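Long-range contacts in putative glucoamylase (Bacteroides caccae ATCC 43185, PDB 4QT9), which is a putative glucoamylase of alpha/alpha toroid fold that probably hydrolyses glycosidic bonds in glucose-containing saccharides: residues Ala62-Ser67 with Trp115-Thr120; Lys243-Glu248 with Thr292-Ala297; Thr27-Thr32 with Ile81-Val86; Tyr320-Tyr325 with Asp383-Gln388. All coordinates share one frame; numbering follows the deposited sequence. Where two conformers were deposited one is given.

The four contacts are spread around an alpha/alpha toroid and do not touch one another. Contacts 3 and 1 alternate along the chain: 27-32, 62-67, 81-86, 115-120. Strand 64-66 of contact 1 runs directly into helix 67-83, whose end takes part in contact 3; the two contact centres are about 24 Å apart. Contacts 2 and 4 follow in that order, and in each the turn of a beta-hairpin meets another part of the fold. Helix 284-301 of contact 2 precedes strand 318-321 of contact 4. Contacts 1 and 2 lie on opposite sides of the chain's centre, about 38 Å apart between centres. The contacts thus probably tie separate parts of the toroid and its loops together at well-separated places.

Contact 1. Residues Ala62-Ser67 with Trp115-Thr120; sequences ANVVTS and WWYGDT
Val-65 and Trp-116 form the hydrogen-bonded pair at the middle of an antiparallel ladder. The ladder joins strands 64-66 and 115-117 of a small three-stranded sheet, and strand 64-66 runs directly into helix 67-83. Val-65 N donates a hydrogen bond to Trp-116 O (2.9 Å), and Trp-116 N donates one to Val-65 O (3.1 Å). Trp-116 has CG anti to its carbonyl carbon (chi1 -45°), which carries the indole along strand 64-66 toward Ser-67. Its CB lies 4.1 Å from Val-65 CG2. Farther out, the same methyl meets the ring edge, with CG2 of Val-65 3.4 Å from CE3 of Trp-116. CZ3 then passes Ser-67 CA, and Trp-116 CH2 ends 3.6 Å from Ser-67 CB. On the pyrrole side, NE1 bonds to Asp-106 O. Phe-101 meets the indole edge-to-face. An alanine in place of Trp-116 would probably open a gap beside Val-65 CG2 and Ser-67 CB and leave Asp-106 O without this donor. The residues on the other sheet face pack differently. Val-64 CG1 sits over a face of the Trp-115 indole, 3.8 Å from the centroid of its five-membered ring. Val-64 CG2 lies beside Tyr-117 CD1. Past the strands, Gly-118 N bonds to Asn-63 O. Asn-63 ND2 then reaches Asp-119 OD2 at 3.2 Å, coming from above the carboxylate, 51° out of its plane.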
loop_
_atom_site.group_PDB
_atom_site.type_symbol
_atom_site.label_atom_id
_atom_site.label_comp_id
_atom_site.label_asym_id
_atom_site.label_seq_id
_atom_site.Cartn_x
_atom_site.Cartn_y
_atom_site.Cartn_z
ATOM N N ALA A 62 20.130 0.383 -5.124
ATOM C CA ALA A 62 19.847 -0.835 -4.344
ATOM C C ALA A 62 19.603 -0.533 -2.851
ATOM O O ALA A 62 18.809 -1.236 -2.229
ATOM C CB ALA A 62 20.999 -1.822 -4.475
ATOM N N ASN A 63 20.265 0.515 -2.297
ATOM C CA ASN A 63 20.208 0.889 -0.887
ATOM C C ASN A 63 19.149 1.965 -0.572
ATOM O O ASN A 63 19.064 2.415 0.580
ATOM C CB ASN A 63 21.580 1.391 -0.432
ATOM C CG ASN A 63 22.027 2.701 -1.046
ATOM O OD1 ASN A 63 21.634 3.098 -2.157
ATOM N ND2 ASN A 63 22.922 3.370 -0.353
ATOM N N VAL A 64 18.385 2.404 -1.591
ATOM C CA VAL A 64 17.344 3.415 -1.431
ATOM C C VAL A 64 16.085 2.731 -0.906
ATOM O O VAL A 64 15.536 1.849 -1.566
ATOM C CB VAL A 64 17.100 4.226 -2.725
ATOM C CG1 VAL A 64 15.820 5.050 -2.635
ATOM C CG2 VAL A 64 18.301 5.120 -3.040
ATOM N N VAL A 65 15.649 3.144 0.303
ATOM C CA VAL A 65 14.478 2.609 0.998
ATOM C C VAL A 65 13.273 3.531 0.791
ATOM O O VAL A 65 13.400 4.754 0.768
ATOM C CB VAL A 65 14.718 2.325 2.519
ATOM C CG1 VAL A 65 15.708 1.175 2.727
ATOM C CG2 VAL A 65 15.202 3.560 3.251
ATOM N N THR A 66 12.104 2.921 0.661
ATOM C CA THR A 66 10.846 3.630 0.427
ATOM C C THR A 66 10.042 3.653 1.739
ATOM O O THR A 66 9.930 2.630 2.395
ATOM C CB THR A 66 10.101 2.997 -0.778
ATOM O OG1 THR A 66 8.855 3.664 -0.961
ATOM C CG2 THR A 66 9.875 1.487 -0.644
ATOM N N SER A 67 9.507 4.805 2.119
ATOM C CA SER A 67 8.725 4.923 3.339
ATOM C C SER A 67 7.390 4.170 3.242
ATOM O O SER A 67 7.098 3.363 4.125
ATOM C CB SER A 67 8.502 6.394 3.696
ATOM O OG SER A 67 8.005 7.119 2.583
ATOM N N TRP A 115 11.610 8.692 -0.268
ATOM C CA TRP A 115 12.829 7.879 -0.191
ATOM C C TRP A 115 13.897 8.426 0.735
ATOM O O TRP A 115 14.051 9.637 0.848
ATOM C CB TRP A 115 13.497 7.850 -1.577
ATOM C CG TRP A 115 12.823 7.078 -2.669
ATOM C CD1 TRP A 115 12.069 5.947 -2.534
ATOM C CD2 TRP A 115 13.037 7.253 -4.078
ATOM N NE1 TRP A 115 11.744 5.443 -3.773
ATOM C CE2 TRP A 115 12.335 6.219 -4.742
ATOM C CE3 TRP A 115 13.766 8.184 -4.849
ATOM C CZ2 TRP A 115 12.323 6.097 -6.144
ATOM C CZ3 TRP A 115 13.790 8.038 -6.234
ATOM C CH2 TRP A 115 13.069 7.011 -6.867
ATOM N N TRP A 116 14.705 7.523 1.290
ATOM C CA TRP A 116 15.980 7.781 1.959
ATOM C C TRP A 116 17.027 6.837 1.427
ATOM O O TRP A 116 16.710 5.754 0.926
ATOM C CB TRP A 116 15.980 7.573 3.492
ATOM C CG TRP A 116 14.863 8.103 4.315
ATOM C CD1 TRP A 116 14.850 9.275 5.013
ATOM C CD2 TRP A 116 13.724 7.358 4.759
ATOM N NE1 TRP A 116 13.714 9.352 5.788
ATOM C CE2 TRP A 116 13.016 8.176 5.668
ATOM C CE3 TRP A 116 13.185 6.102 4.416
ATOM C CZ2 TRP A 116 11.832 7.759 6.277
ATOM C CZ3 TRP A 116 12.002 5.701 5.010
ATOM C CH2 TRP A 116 11.352 6.517 5.945
ATOM N N TYR A 117 18.275 7.178 1.668
ATOM C CA TYR A 117 19.407 6.281 1.515
ATOM C C TYR A 117 19.404 5.534 2.834
ATOM O O TYR A 117 19.444 6.180 3.885
ATOM C CB TYR A 117 20.703 7.063 1.257
ATOM C CG TYR A 117 20.674 7.871 -0.021
ATOM C CD1 TYR A 117 20.935 7.274 -1.252
ATOM C CD2 TYR A 117 20.465 9.248 0.007
ATOM C CE1 TYR A 117 20.937 8.018 -2.433
ATOM C CE2 TYR A 117 20.473 10.005 -1.165
ATOM C CZ TYR A 117 20.711 9.386 -2.383
ATOM O OH TYR A 117 20.732 10.139 -3.539
ATOM N N GLY A 118 19.199 4.217 2.774
ATOM C CA GLY A 118 19.061 3.352 3.947
ATOM C C GLY A 118 20.240 3.304 4.901
ATOM O O GLY A 118 20.066 3.006 6.089
ATOM N N ASP A 119 21.435 3.629 4.404
ATOM C CA ASP A 119 22.651 3.613 5.212
ATOM C C ASP A 119 22.870 4.912 5.991
ATOM O O ASP A 119 23.574 4.867 7.000
ATOM C CB ASP A 119 23.900 3.298 4.359
ATOM C CG ASP A 119 24.027 4.017 3.021
ATOM O OD1 ASP A 119 23.293 5.007 2.796
ATOM O OD2 ASP A 119 24.865 3.589 2.198
ATOM N N THR A 120 22.318 6.055 5.532
ATOM C CA THR A 120 22.513 7.356 6.200
ATOM C C THR A 120 21.208 7.969 6.733
ATOM O O THR A 120 21.256 8.793 7.644
ATOM C CB THR A 120 23.211 8.371 5.271
ATOM O OG1 THR A 120 22.372 8.617 4.155
ATOM C CG2 THR A 120 24.585 7.896 4.775
#

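Contact 2. Residues Lys243-Glu248 with Thr292-Ala297; sequences KVEGIE and TLVNRA
Glu-245 brings the one flat side-chain group to this contact, a carboxylate, and no ring meets across it. The carboxylate lies near the end of the 292-297 segment, where OE1 comes close to Ala-297 O without a hydrogen bond. Its polar partner is farther along the same helix, where OE2 forms a salt bridge with Arg-301. The bent chain of Glu-245 also packs with its carbons: Glu-245 CB meets Ala-297 CB at 3.8 Å, and CG lies near Val-294 O. The rest of the contact is aliphatic, with no hydrogen bond across it. Val-294 is central, and its two methyls divide the work. Val-294 CG1, anti to the backbone N (chi1 160°), points to the strand before the turn and meets Val-244 CG1 at 3.6 Å. The two valine side chains are roughly perpendicular. Val-294 CG2 rests against the turn, 3.4 Å from Val-244 O and 3.7 Å from Ile-247 CB. Val-244 O already accepts the turn bond from Ile-247 N at 2.8 Å. Ile-247 and Val-294 run antiparallel alongside each other. Ile-247 CD1 ends over the helix backbone, 3.6 Å from Leu-293 O and 4.0 Å from Ala-297 CB. Glu-245 and Gly-246, both at positive phi, reverse the chain. This is a two-stranded beta-hairpin closed by a type I' turn from Val-244 to Ile-247, with its tip packed on the side of helix 284-301 at the protein surface.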
loop_
_atom_site.group_PDB
_atom_site.type_symbol
_atom_site.label_atom_id
_atom_site.label_comp_id
_atom_site.label_asym_id
_atom_site.label_seq_id
_atom_site.Cartn_x
_atom_site.Cartn_y
_atom_site.Cartn_z
ATOM N N LYS A 243 -21.157 3.396 -14.869
ATOM C CA LYS A 243 -20.898 2.012 -15.234
ATOM C C LYS A 243 -19.615 1.895 -16.029
ATOM O O LYS A 243 -19.303 2.756 -16.858
ATOM C CB LYS A 243 -22.072 1.445 -16.037
ATOM C CG LYS A 243 -23.383 1.366 -15.249
ATOM C CD LYS A 243 -23.632 -0.010 -14.635
ATOM C CE LYS A 243 -24.287 -0.992 -15.578
ATOM N NZ LYS A 243 -25.723 -0.697 -15.809
ATOM N N VAL A 244 -18.838 0.852 -15.729
ATOM C CA VAL A 244 -17.583 0.514 -16.400
ATOM C C VAL A 244 -17.632 -0.992 -16.597
ATOM O O VAL A 244 -17.862 -1.709 -15.625
ATOM C CB VAL A 244 -16.281 0.961 -15.657
ATOM C CG1 VAL A 244 -15.047 0.712 -16.537
ATOM C CG2 VAL A 244 -16.331 2.420 -15.219
ATOM N N GLU A 245 -17.489 -1.477 -17.853
ATOM C CA GLU A 245 -17.519 -2.910 -18.206
ATOM C C GLU A 245 -18.849 -3.564 -17.723
ATOM O O GLU A 245 -18.858 -4.727 -17.322
ATOM C CB GLU A 245 -16.278 -3.654 -17.621
ATOM C CG GLU A 245 -14.898 -3.214 -18.114
ATOM C CD GLU A 245 -14.591 -3.400 -19.591
ATOM O OE1 GLU A 245 -14.863 -4.500 -20.132
ATOM O OE2 GLU A 245 -14.070 -2.440 -20.209
ATOM N N GLY A 246 -19.936 -2.783 -17.731
ATOM C CA GLY A 246 -21.268 -3.201 -17.292
ATOM C C GLY A 246 -21.419 -3.313 -15.788
ATOM O O GLY A 246 -22.435 -3.815 -15.309
ATOM N N ILE A 247 -20.411 -2.816 -15.016
ATOM C CA ILE A 247 -20.372 -2.888 -13.551
ATOM C C ILE A 247 -20.522 -1.490 -12.981
ATOM O O ILE A 247 -19.920 -0.542 -13.473
ATOM C CB ILE A 247 -19.079 -3.610 -13.054
ATOM C CG1 ILE A 247 -19.031 -5.058 -13.586
ATOM C CG2 ILE A 247 -18.965 -3.599 -11.504
ATOM C CD1 ILE A 247 -17.697 -5.620 -13.828
ATOM N N GLU A 248 -21.344 -1.371 -11.948
ATOM C CA GLU A 248 -21.647 -0.100 -11.314
ATOM C C GLU A 248 -20.572 0.312 -10.297
ATOM O O GLU A 248 -20.278 -0.421 -9.347
ATOM C CB GLU A 248 -23.045 -0.195 -10.660
ATOM C CG GLU A 248 -23.486 1.018 -9.859
ATOM C CD GLU A 248 -23.889 2.234 -10.667
ATOM O OE1 GLU A 248 -24.896 2.157 -11.410
ATOM O OE2 GLU A 248 -23.216 3.281 -10.525
ATOM N N THR A 292 -12.466 -4.301 -8.565
ATOM C CA THR A 292 -11.745 -5.541 -8.864
ATOM C C THR A 292 -12.442 -6.222 -10.032
ATOM O O THR A 292 -11.781 -6.670 -10.983
ATOM C CB THR A 292 -11.660 -6.476 -7.613
ATOM O OG1 THR A 292 -11.040 -5.791 -6.535
ATOM C CG2 THR A 292 -10.874 -7.743 -7.879
ATOM N N LEU A 293 -13.792 -6.272 -9.972
ATOM C CA LEU A 293 -14.557 -6.961 -10.999
ATOM C C LEU A 293 -14.467 -6.255 -12.349
ATOM O O LEU A 293 -14.389 -6.943 -13.372
ATOM C CB LEU A 293 -15.986 -7.210 -10.572
ATOM C CG LEU A 293 -16.124 -8.204 -9.417
ATOM C CD1 LEU A 293 -17.549 -8.236 -8.904
ATOM C CD2 LEU A 293 -15.663 -9.586 -9.811
ATOM N N VAL A 294 -14.374 -4.906 -12.342
ATOM C CA VAL A 294 -14.181 -4.095 -13.551
ATOM C C VAL A 294 -12.824 -4.464 -14.191
ATOM O O VAL A 294 -12.749 -4.669 -15.396
ATOM C CB VAL A 294 -14.270 -2.573 -13.247
ATOM C CG1 VAL A 294 -13.613 -1.736 -14.346
ATOM C CG2 VAL A 294 -15.717 -2.143 -13.035
ATOM N N ASN A 295 -11.778 -4.557 -13.367
ATOM C CA ASN A 295 -10.412 -4.886 -13.776
ATOM C C ASN A 295 -10.370 -6.236 -14.476
ATOM O O ASN A 295 -9.828 -6.340 -15.570
ATOM C CB ASN A 295 -9.490 -4.891 -12.538
ATOM C CG ASN A 295 -8.053 -4.667 -12.891
ATOM O OD1 ASN A 295 -7.365 -5.576 -13.364
ATOM N ND2 ASN A 295 -7.608 -3.419 -12.775
ATOM N N ARG A 296 -10.979 -7.256 -13.844
ATOM C CA ARG A 296 -11.079 -8.630 -14.321
ATOM C C ARG A 296 -11.914 -8.681 -15.621
ATOM O O ARG A 296 -11.491 -9.324 -16.589
ATOM C CB ARG A 296 -11.695 -9.506 -13.217
ATOM C CG ARG A 296 -11.929 -10.961 -13.629
ATOM C CD ARG A 296 -12.670 -11.731 -12.559
ATOM N NE ARG A 296 -12.970 -13.095 -12.974
ATOM C CZ ARG A 296 -14.097 -13.456 -13.578
ATOM N NH1 ARG A 296 -15.028 -12.555 -13.856
ATOM N NH2 ARG A 296 -14.291 -14.716 -13.930
ATOM N N ALA A 297 -13.068 -7.986 -15.647
ATOM C CA ALA A 297 -13.941 -7.945 -16.822
ATOM C C ALA A 297 -13.199 -7.400 -18.022
ATOM O O ALA A 297 -13.331 -7.982 -19.094
ATOM C CB ALA A 297 -15.180 -7.103 -16.541
#

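Contact 3. Residues Thr27-Thr32 with Ile81-Val86; sequences TVQRRT and IDRGYV
Gln-29 and Arg-83 share one acceptor outside the two segments, OE1 of Glu-403 on helix 392-406. Arg-83 NE makes its salt bridge to Glu-403, and Gln-29 NE2 a hydrogen bond to the same oxygen. The two side chains do not bond to each other. They stand nearly perpendicular, with Gln-29 OE1 over a face of the Arg-83 guanidinium and 3.6 Å from Arg-83 NE. Held at NE2 by Glu-403 and at OE1 by Arg-406, the Gln-29 amide is probably fixed in rotation. Arg-83 lies in the last turn of helix 67-83. Gly-84, at positive phi, ends that helix in a Schellman motif, and the chain then turns Tyr-85 onto helix 21-37 of the toroid. Tyr-85 CG is anti to its carbonyl carbon (chi1 -69°), which sends the ring across Arg-30. In the Arg-30 conformer given, one of two, Arg-30 CG sits over the Tyr-85 ring face in a CH-pi contact, 3.7 Å from the centroid. In that conformer a face of the guanidinium also lies over Tyr-85 CD1, the planes 29° apart. A serine at Tyr-85 would probably strip Arg-30 CG of its aromatic cover and open a gap beside Gln-29. The phenol oxygen OH of Tyr-85 ends 3.4 Å from Gln-29 CB.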
loop_
_atom_site.group_PDB
_atom_site.type_symbol
_atom_site.label_atom_id
_atom_site.label_comp_id
_atom_site.label_asym_id
_atom_site.label_seq_id
_atom_site.Cartn_x
_atom_site.Cartn_y
_atom_site.Cartn_z
ATOM N N THR A 27 2.966 -21.011 0.754
ATOM C CA THR A 27 4.171 -20.840 -0.077
ATOM C C THR A 27 4.315 -19.384 -0.573
ATOM O O THR A 27 5.403 -18.827 -0.461
ATOM C CB THR A 27 4.134 -21.809 -1.277
ATOM O OG1 THR A 27 3.977 -23.133 -0.780
ATOM C CG2 THR A 27 5.377 -21.711 -2.161
ATOM N N VAL A 28 3.234 -18.792 -1.140
ATOM C CA VAL A 28 3.263 -17.418 -1.671
ATOM C C VAL A 28 3.582 -16.454 -0.510
ATOM O O VAL A 28 4.446 -15.584 -0.659
ATOM C CB VAL A 28 1.962 -17.041 -2.442
ATOM C CG1 VAL A 28 1.936 -15.552 -2.844
ATOM C CG2 VAL A 28 1.800 -17.935 -3.677
ATOM N N GLN A 29 2.959 -16.672 0.652
ATOM C CA GLN A 29 3.182 -15.837 1.838
ATOM C C GLN A 29 4.604 -15.945 2.336
ATOM O O GLN A 29 5.234 -14.903 2.508
ATOM C CB GLN A 29 2.217 -16.192 2.959
ATOM C CG GLN A 29 1.403 -15.028 3.434
ATOM C CD GLN A 29 0.583 -15.428 4.625
ATOM O OE1 GLN A 29 -0.080 -16.484 4.656
ATOM N NE2 GLN A 29 0.659 -14.615 5.643
ATOM N N ARG A 30 5.118 -17.184 2.541
ATOM C CA ARG A 30 6.484 -17.390 3.031
ATOM C C ARG A 30 7.520 -16.707 2.130
ATOM O O ARG A 30 8.398 -16.012 2.645
ATOM C CB ARG A 30 6.811 -18.881 3.188
ATOM C CG ARG A 30 7.091 -19.265 4.635
ATOM C CD ARG A 30 8.425 -19.956 4.851
ATOM N NE ARG A 30 8.761 -20.071 6.277
ATOM C CZ ARG A 30 8.307 -21.020 7.095
ATOM N NH1 ARG A 30 7.470 -21.948 6.648
ATOM N NH2 ARG A 30 8.681 -21.044 8.367
ATOM N N ARG A 31 7.399 -16.855 0.794
ATOM C CA ARG A 31 8.361 -16.251 -0.131
ATOM C C ARG A 31 8.247 -14.728 -0.198
ATOM O O ARG A 31 9.277 -14.064 -0.233
ATOM C CB ARG A 31 8.246 -16.864 -1.524
ATOM C CG ARG A 31 8.841 -18.259 -1.568
ATOM C CD ARG A 31 9.337 -18.547 -2.943
ATOM N NE ARG A 31 9.538 -19.975 -3.134
ATOM C CZ ARG A 31 9.986 -20.519 -4.256
ATOM N NH1 ARG A 31 10.300 -19.752 -5.300
ATOM N NH2 ARG A 31 10.131 -21.832 -4.348
ATOM N N THR A 32 7.028 -14.180 -0.223
ATOM C CA THR A 32 6.806 -12.723 -0.285
ATOM C C THR A 32 7.371 -12.064 0.967
ATOM O O THR A 32 7.995 -11.007 0.874
ATOM C CB THR A 32 5.319 -12.408 -0.497
ATOM O OG1 THR A 32 4.891 -13.155 -1.628
ATOM C CG2 THR A 32 5.069 -10.932 -0.771
ATOM N N ILE A 81 6.027 -12.936 11.865
ATOM C CA ILE A 81 6.273 -13.156 13.287
ATOM C C ILE A 81 5.100 -13.964 13.858
ATOM O O ILE A 81 5.324 -14.957 14.539
ATOM C CB ILE A 81 6.457 -11.796 14.045
ATOM C CG1 ILE A 81 7.685 -11.003 13.543
ATOM C CG2 ILE A 81 6.522 -11.997 15.567
ATOM C CD1 ILE A 81 7.649 -9.476 13.980
ATOM N N ASP A 82 3.853 -13.548 13.555
ATOM C CA ASP A 82 2.654 -14.209 14.070
ATOM C C ASP A 82 2.550 -15.664 13.621
ATOM O O ASP A 82 2.116 -16.505 14.407
ATOM C CB ASP A 82 1.377 -13.445 13.672
ATOM C CG ASP A 82 0.183 -13.820 14.539
ATOM O OD1 ASP A 82 0.228 -13.555 15.761
ATOM O OD2 ASP A 82 -0.781 -14.404 14.004
ATOM N N ARG A 83 2.977 -15.969 12.388
ATOM C CA ARG A 83 2.937 -17.333 11.854
ATOM C C ARG A 83 4.135 -18.173 12.306
ATOM O O ARG A 83 4.097 -19.399 12.187
ATOM C CB ARG A 83 2.853 -17.314 10.330
ATOM C CG ARG A 83 1.497 -16.820 9.866
ATOM C CD ARG A 83 1.112 -17.325 8.501
ATOM N NE ARG A 83 -0.253 -16.897 8.218
ATOM C CZ ARG A 83 -1.318 -17.687 8.280
ATOM N NH1 ARG A 83 -1.179 -18.985 8.529
ATOM N NH2 ARG A 83 -2.530 -17.194 8.054
ATOM N N GLY A 84 5.175 -17.528 12.821
ATOM C CA GLY A 84 6.371 -18.239 13.261
ATOM C C GLY A 84 7.400 -18.476 12.168
ATOM O O GLY A 84 8.174 -19.438 12.244
ATOM N N TYR A 85 7.434 -17.589 11.153
ATOM C CA TYR A 85 8.436 -17.606 10.085
ATOM C C TYR A 85 9.818 -17.275 10.709
ATOM O O TYR A 85 10.838 -17.833 10.331
ATOM C CB TYR A 85 8.068 -16.587 8.989
ATOM C CG TYR A 85 6.842 -16.888 8.143
ATOM C CD1 TYR A 85 6.171 -18.103 8.249
ATOM C CD2 TYR A 85 6.406 -15.990 7.175
ATOM C CE1 TYR A 85 5.048 -18.381 7.467
ATOM C CE2 TYR A 85 5.287 -16.257 6.384
ATOM C CZ TYR A 85 4.616 -17.460 6.523
ATOM O OH TYR A 85 3.550 -17.756 5.693
ATOM N N VAL A 86 9.819 -16.363 11.678
ATOM C CA VAL A 86 10.974 -15.942 12.474
ATOM C C VAL A 86 10.573 -16.055 13.943
ATOM O O VAL A 86 9.377 -16.061 14.247
ATOM C CB VAL A 86 11.481 -14.521 12.097
ATOM C CG1 VAL A 86 12.047 -14.512 10.684
ATOM C CG2 VAL A 86 10.388 -13.471 12.233
#

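Contact 4. Residues Tyr320-Tyr325 with Asp383-Gln388; sequences YSVDGY and DNWYPQ
Trp-385 turns one face of its indole to the backbone of Ser-321 and Val-322, at the tip of the hairpin formed by strands 318-321 and 324-327. The side chain reaches there with CG anti to the backbone N (chi1 175°). Val-322 CA lies over the centre of the six-membered ring, 4.0 Å from its centroid and 13° off the normal, a CH-pi contact. Pro-387 CD covers the opposite face, 3.5 Å above the ring plane, and the indole is held flat between the two. Tyr-320 O stands at the ring edge, 3.6 Å from Trp-385 CH2. The Tyr-320 side chain touches only at its root, through CB, and its OH goes on to hydrogen-bond His-52 and Arg-50. The Val-322 and Trp-385 side chains run antiparallel alongside each other, and Val-322 CG2 reaches Trp-385 CE3 at 4.0 Å. The same Val-322 CG2 lies 3.5 Å from OD2 of Asp-383, whose side chain is set at a slant to the valine. The hairpin turn is type I, from Ser-321 to Gly-324, and is closed by its own backbone bonds. No hydrogen bond joins the two segments, which suggests that the loop is held to the hairpin tip mainly by dispersion and CH-pi attraction at the indole, with Asp-383 adding a methyl contact.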
loop_
_atom_site.group_PDB
_atom_site.type_symbol
_atom_site.label_atom_id
_atom_site.label_comp_id
_atom_site.label_asym_id
_atom_site.label_seq_id
_atom_site.Cartn_x
_atom_site.Cartn_y
_atom_site.Cartn_z
ATOM N N TYR A 320 6.327 -2.029 -13.123
ATOM C CA TYR A 320 7.264 -2.072 -14.240
ATOM C C TYR A 320 6.511 -2.431 -15.480
ATOM O O TYR A 320 5.515 -3.174 -15.414
ATOM C CB TYR A 320 8.362 -3.116 -13.996
ATOM C CG TYR A 320 9.444 -2.667 -13.037
ATOM C CD1 TYR A 320 10.088 -1.441 -13.201
ATOM C CD2 TYR A 320 9.898 -3.513 -12.021
ATOM C CE1 TYR A 320 11.112 -1.037 -12.337
ATOM C CE2 TYR A 320 10.951 -3.136 -11.176
ATOM C CZ TYR A 320 11.559 -1.901 -11.348
ATOM O OH TYR A 320 12.603 -1.534 -10.548
ATOM N N SER A 321 6.945 -1.891 -16.614
ATOM C CA SER A 321 6.301 -2.183 -17.885
ATOM C C SER A 321 7.367 -2.489 -18.915
ATOM O O SER A 321 8.549 -2.230 -18.649
ATOM C CB SER A 321 5.419 -1.021 -18.323
ATOM O OG SER A 321 4.550 -1.385 -19.384
ATOM N N VAL A 322 6.964 -3.048 -20.082
ATOM C CA VAL A 322 7.870 -3.413 -21.182
ATOM C C VAL A 322 8.833 -2.242 -21.503
ATOM O O VAL A 322 10.038 -2.466 -21.594
ATOM C CB VAL A 322 7.108 -3.887 -22.449
ATOM C CG1 VAL A 322 8.075 -4.482 -23.473
ATOM C CG2 VAL A 322 6.024 -4.904 -22.104
ATOM N N ASP A 323 8.317 -1.011 -21.616
ATOM C CA ASP A 323 9.153 0.153 -21.926
ATOM C C ASP A 323 9.515 1.014 -20.689
ATOM O O ASP A 323 9.848 2.187 -20.858
ATOM C CB ASP A 323 8.482 1.023 -23.011
ATOM C CG ASP A 323 8.499 0.412 -24.402
ATOM O OD1 ASP A 323 9.434 -0.385 -24.699
ATOM O OD2 ASP A 323 7.592 0.740 -25.209
ATOM N N GLY A 324 9.512 0.421 -19.488
ATOM C CA GLY A 324 9.880 1.120 -18.257
ATOM C C GLY A 324 9.006 0.888 -17.034
ATOM O O GLY A 324 9.192 -0.080 -16.290
ATOM N N TYR A 325 8.121 1.833 -16.776
ATOM C CA TYR A 325 7.174 1.839 -15.656
ATOM C C TYR A 325 5.924 2.510 -16.138
ATOM O O TYR A 325 6.022 3.512 -16.841
ATOM C CB TYR A 325 7.746 2.558 -14.408
ATOM C CG TYR A 325 6.853 2.444 -13.189
ATOM C CD1 TYR A 325 5.800 3.336 -12.979
ATOM C CD2 TYR A 325 7.039 1.423 -12.261
ATOM C CE1 TYR A 325 4.950 3.209 -11.874
ATOM C CE2 TYR A 325 6.221 1.310 -11.134
ATOM C CZ TYR A 325 5.165 2.195 -10.952
ATOM O OH TYR A 325 4.359 2.074 -9.841
ATOM N N ASP A 383 4.968 -10.009 -25.327
ATOM C CA ASP A 383 6.326 -9.536 -25.594
ATOM C C ASP A 383 7.401 -10.519 -25.111
ATOM O O ASP A 383 8.584 -10.305 -25.412
ATOM C CB ASP A 383 6.548 -8.149 -24.953
ATOM C CG ASP A 383 5.859 -6.999 -25.705
ATOM O OD1 ASP A 383 6.251 -6.720 -26.858
ATOM O OD2 ASP A 383 4.968 -6.343 -25.116
ATOM N N ASN A 384 7.002 -11.609 -24.414
ATOM C CA ASN A 384 7.899 -12.614 -23.808
ATOM C C ASN A 384 8.904 -11.902 -22.871
ATOM O O ASN A 384 10.112 -12.152 -22.883
ATOM C CB ASN A 384 8.584 -13.508 -24.878
ATOM C CG ASN A 384 7.564 -14.326 -25.605
ATOM O OD1 ASN A 384 7.255 -14.080 -26.781
ATOM N ND2 ASN A 384 6.862 -15.164 -24.857
ATOM N N TRP A 385 8.355 -10.969 -22.082
ATOM C CA TRP A 385 9.075 -10.122 -21.162
ATOM C C TRP A 385 8.791 -10.621 -19.738
ATOM O O TRP A 385 7.677 -10.479 -19.257
ATOM C CB TRP A 385 8.624 -8.665 -21.404
ATOM C CG TRP A 385 9.189 -7.665 -20.437
ATOM C CD1 TRP A 385 10.468 -7.188 -20.396
ATOM C CD2 TRP A 385 8.470 -6.987 -19.398
ATOM N NE1 TRP A 385 10.588 -6.250 -19.389
ATOM C CE2 TRP A 385 9.373 -6.101 -18.770
ATOM C CE3 TRP A 385 7.138 -7.038 -18.940
ATOM C CZ2 TRP A 385 9.000 -5.300 -17.677
ATOM C CZ3 TRP A 385 6.769 -6.238 -17.871
ATOM C CH2 TRP A 385 7.696 -5.395 -17.238
ATOM N N TYR A 386 9.768 -11.273 -19.107
ATOM C CA TYR A 386 9.646 -11.847 -17.751
ATOM C C TYR A 386 10.771 -11.318 -16.823
ATOM O O TYR A 386 11.696 -12.058 -16.480
ATOM C CB TYR A 386 9.645 -13.389 -17.822
ATOM C CG TYR A 386 8.487 -13.948 -18.625
ATOM C CD1 TYR A 386 7.236 -14.126 -18.045
ATOM C CD2 TYR A 386 8.653 -14.342 -19.955
ATOM C CE1 TYR A 386 6.154 -14.617 -18.785
ATOM C CE2 TYR A 386 7.582 -14.853 -20.703
ATOM C CZ TYR A 386 6.337 -14.997 -20.106
ATOM O OH TYR A 386 5.275 -15.527 -20.792
ATOM N N PRO A 387 10.699 -10.028 -16.408
ATOM C CA PRO A 387 11.761 -9.477 -15.557
ATOM C C PRO A 387 11.843 -10.143 -14.186
ATOM O O PRO A 387 10.835 -10.422 -13.550
ATOM C CB PRO A 387 11.387 -7.992 -15.421
ATOM C CG PRO A 387 9.910 -7.960 -15.646
ATOM C CD PRO A 387 9.672 -9.007 -16.704
ATOM N N GLN A 388 13.049 -10.406 -13.743
ATOM C CA GLN A 388 13.262 -11.017 -12.447
ATOM C C GLN A 388 13.489 -9.871 -11.464
ATOM O O GLN A 388 14.583 -9.683 -10.928
ATOM C CB GLN A 388 14.407 -12.034 -12.527
ATOM C CG GLN A 388 14.148 -13.082 -13.622
ATOM C CD GLN A 388 14.954 -14.328 -13.436
ATOM O OE1 GLN A 388 16.107 -14.296 -12.986
ATOM N NE2 GLN A 388 14.380 -15.456 -13.846
#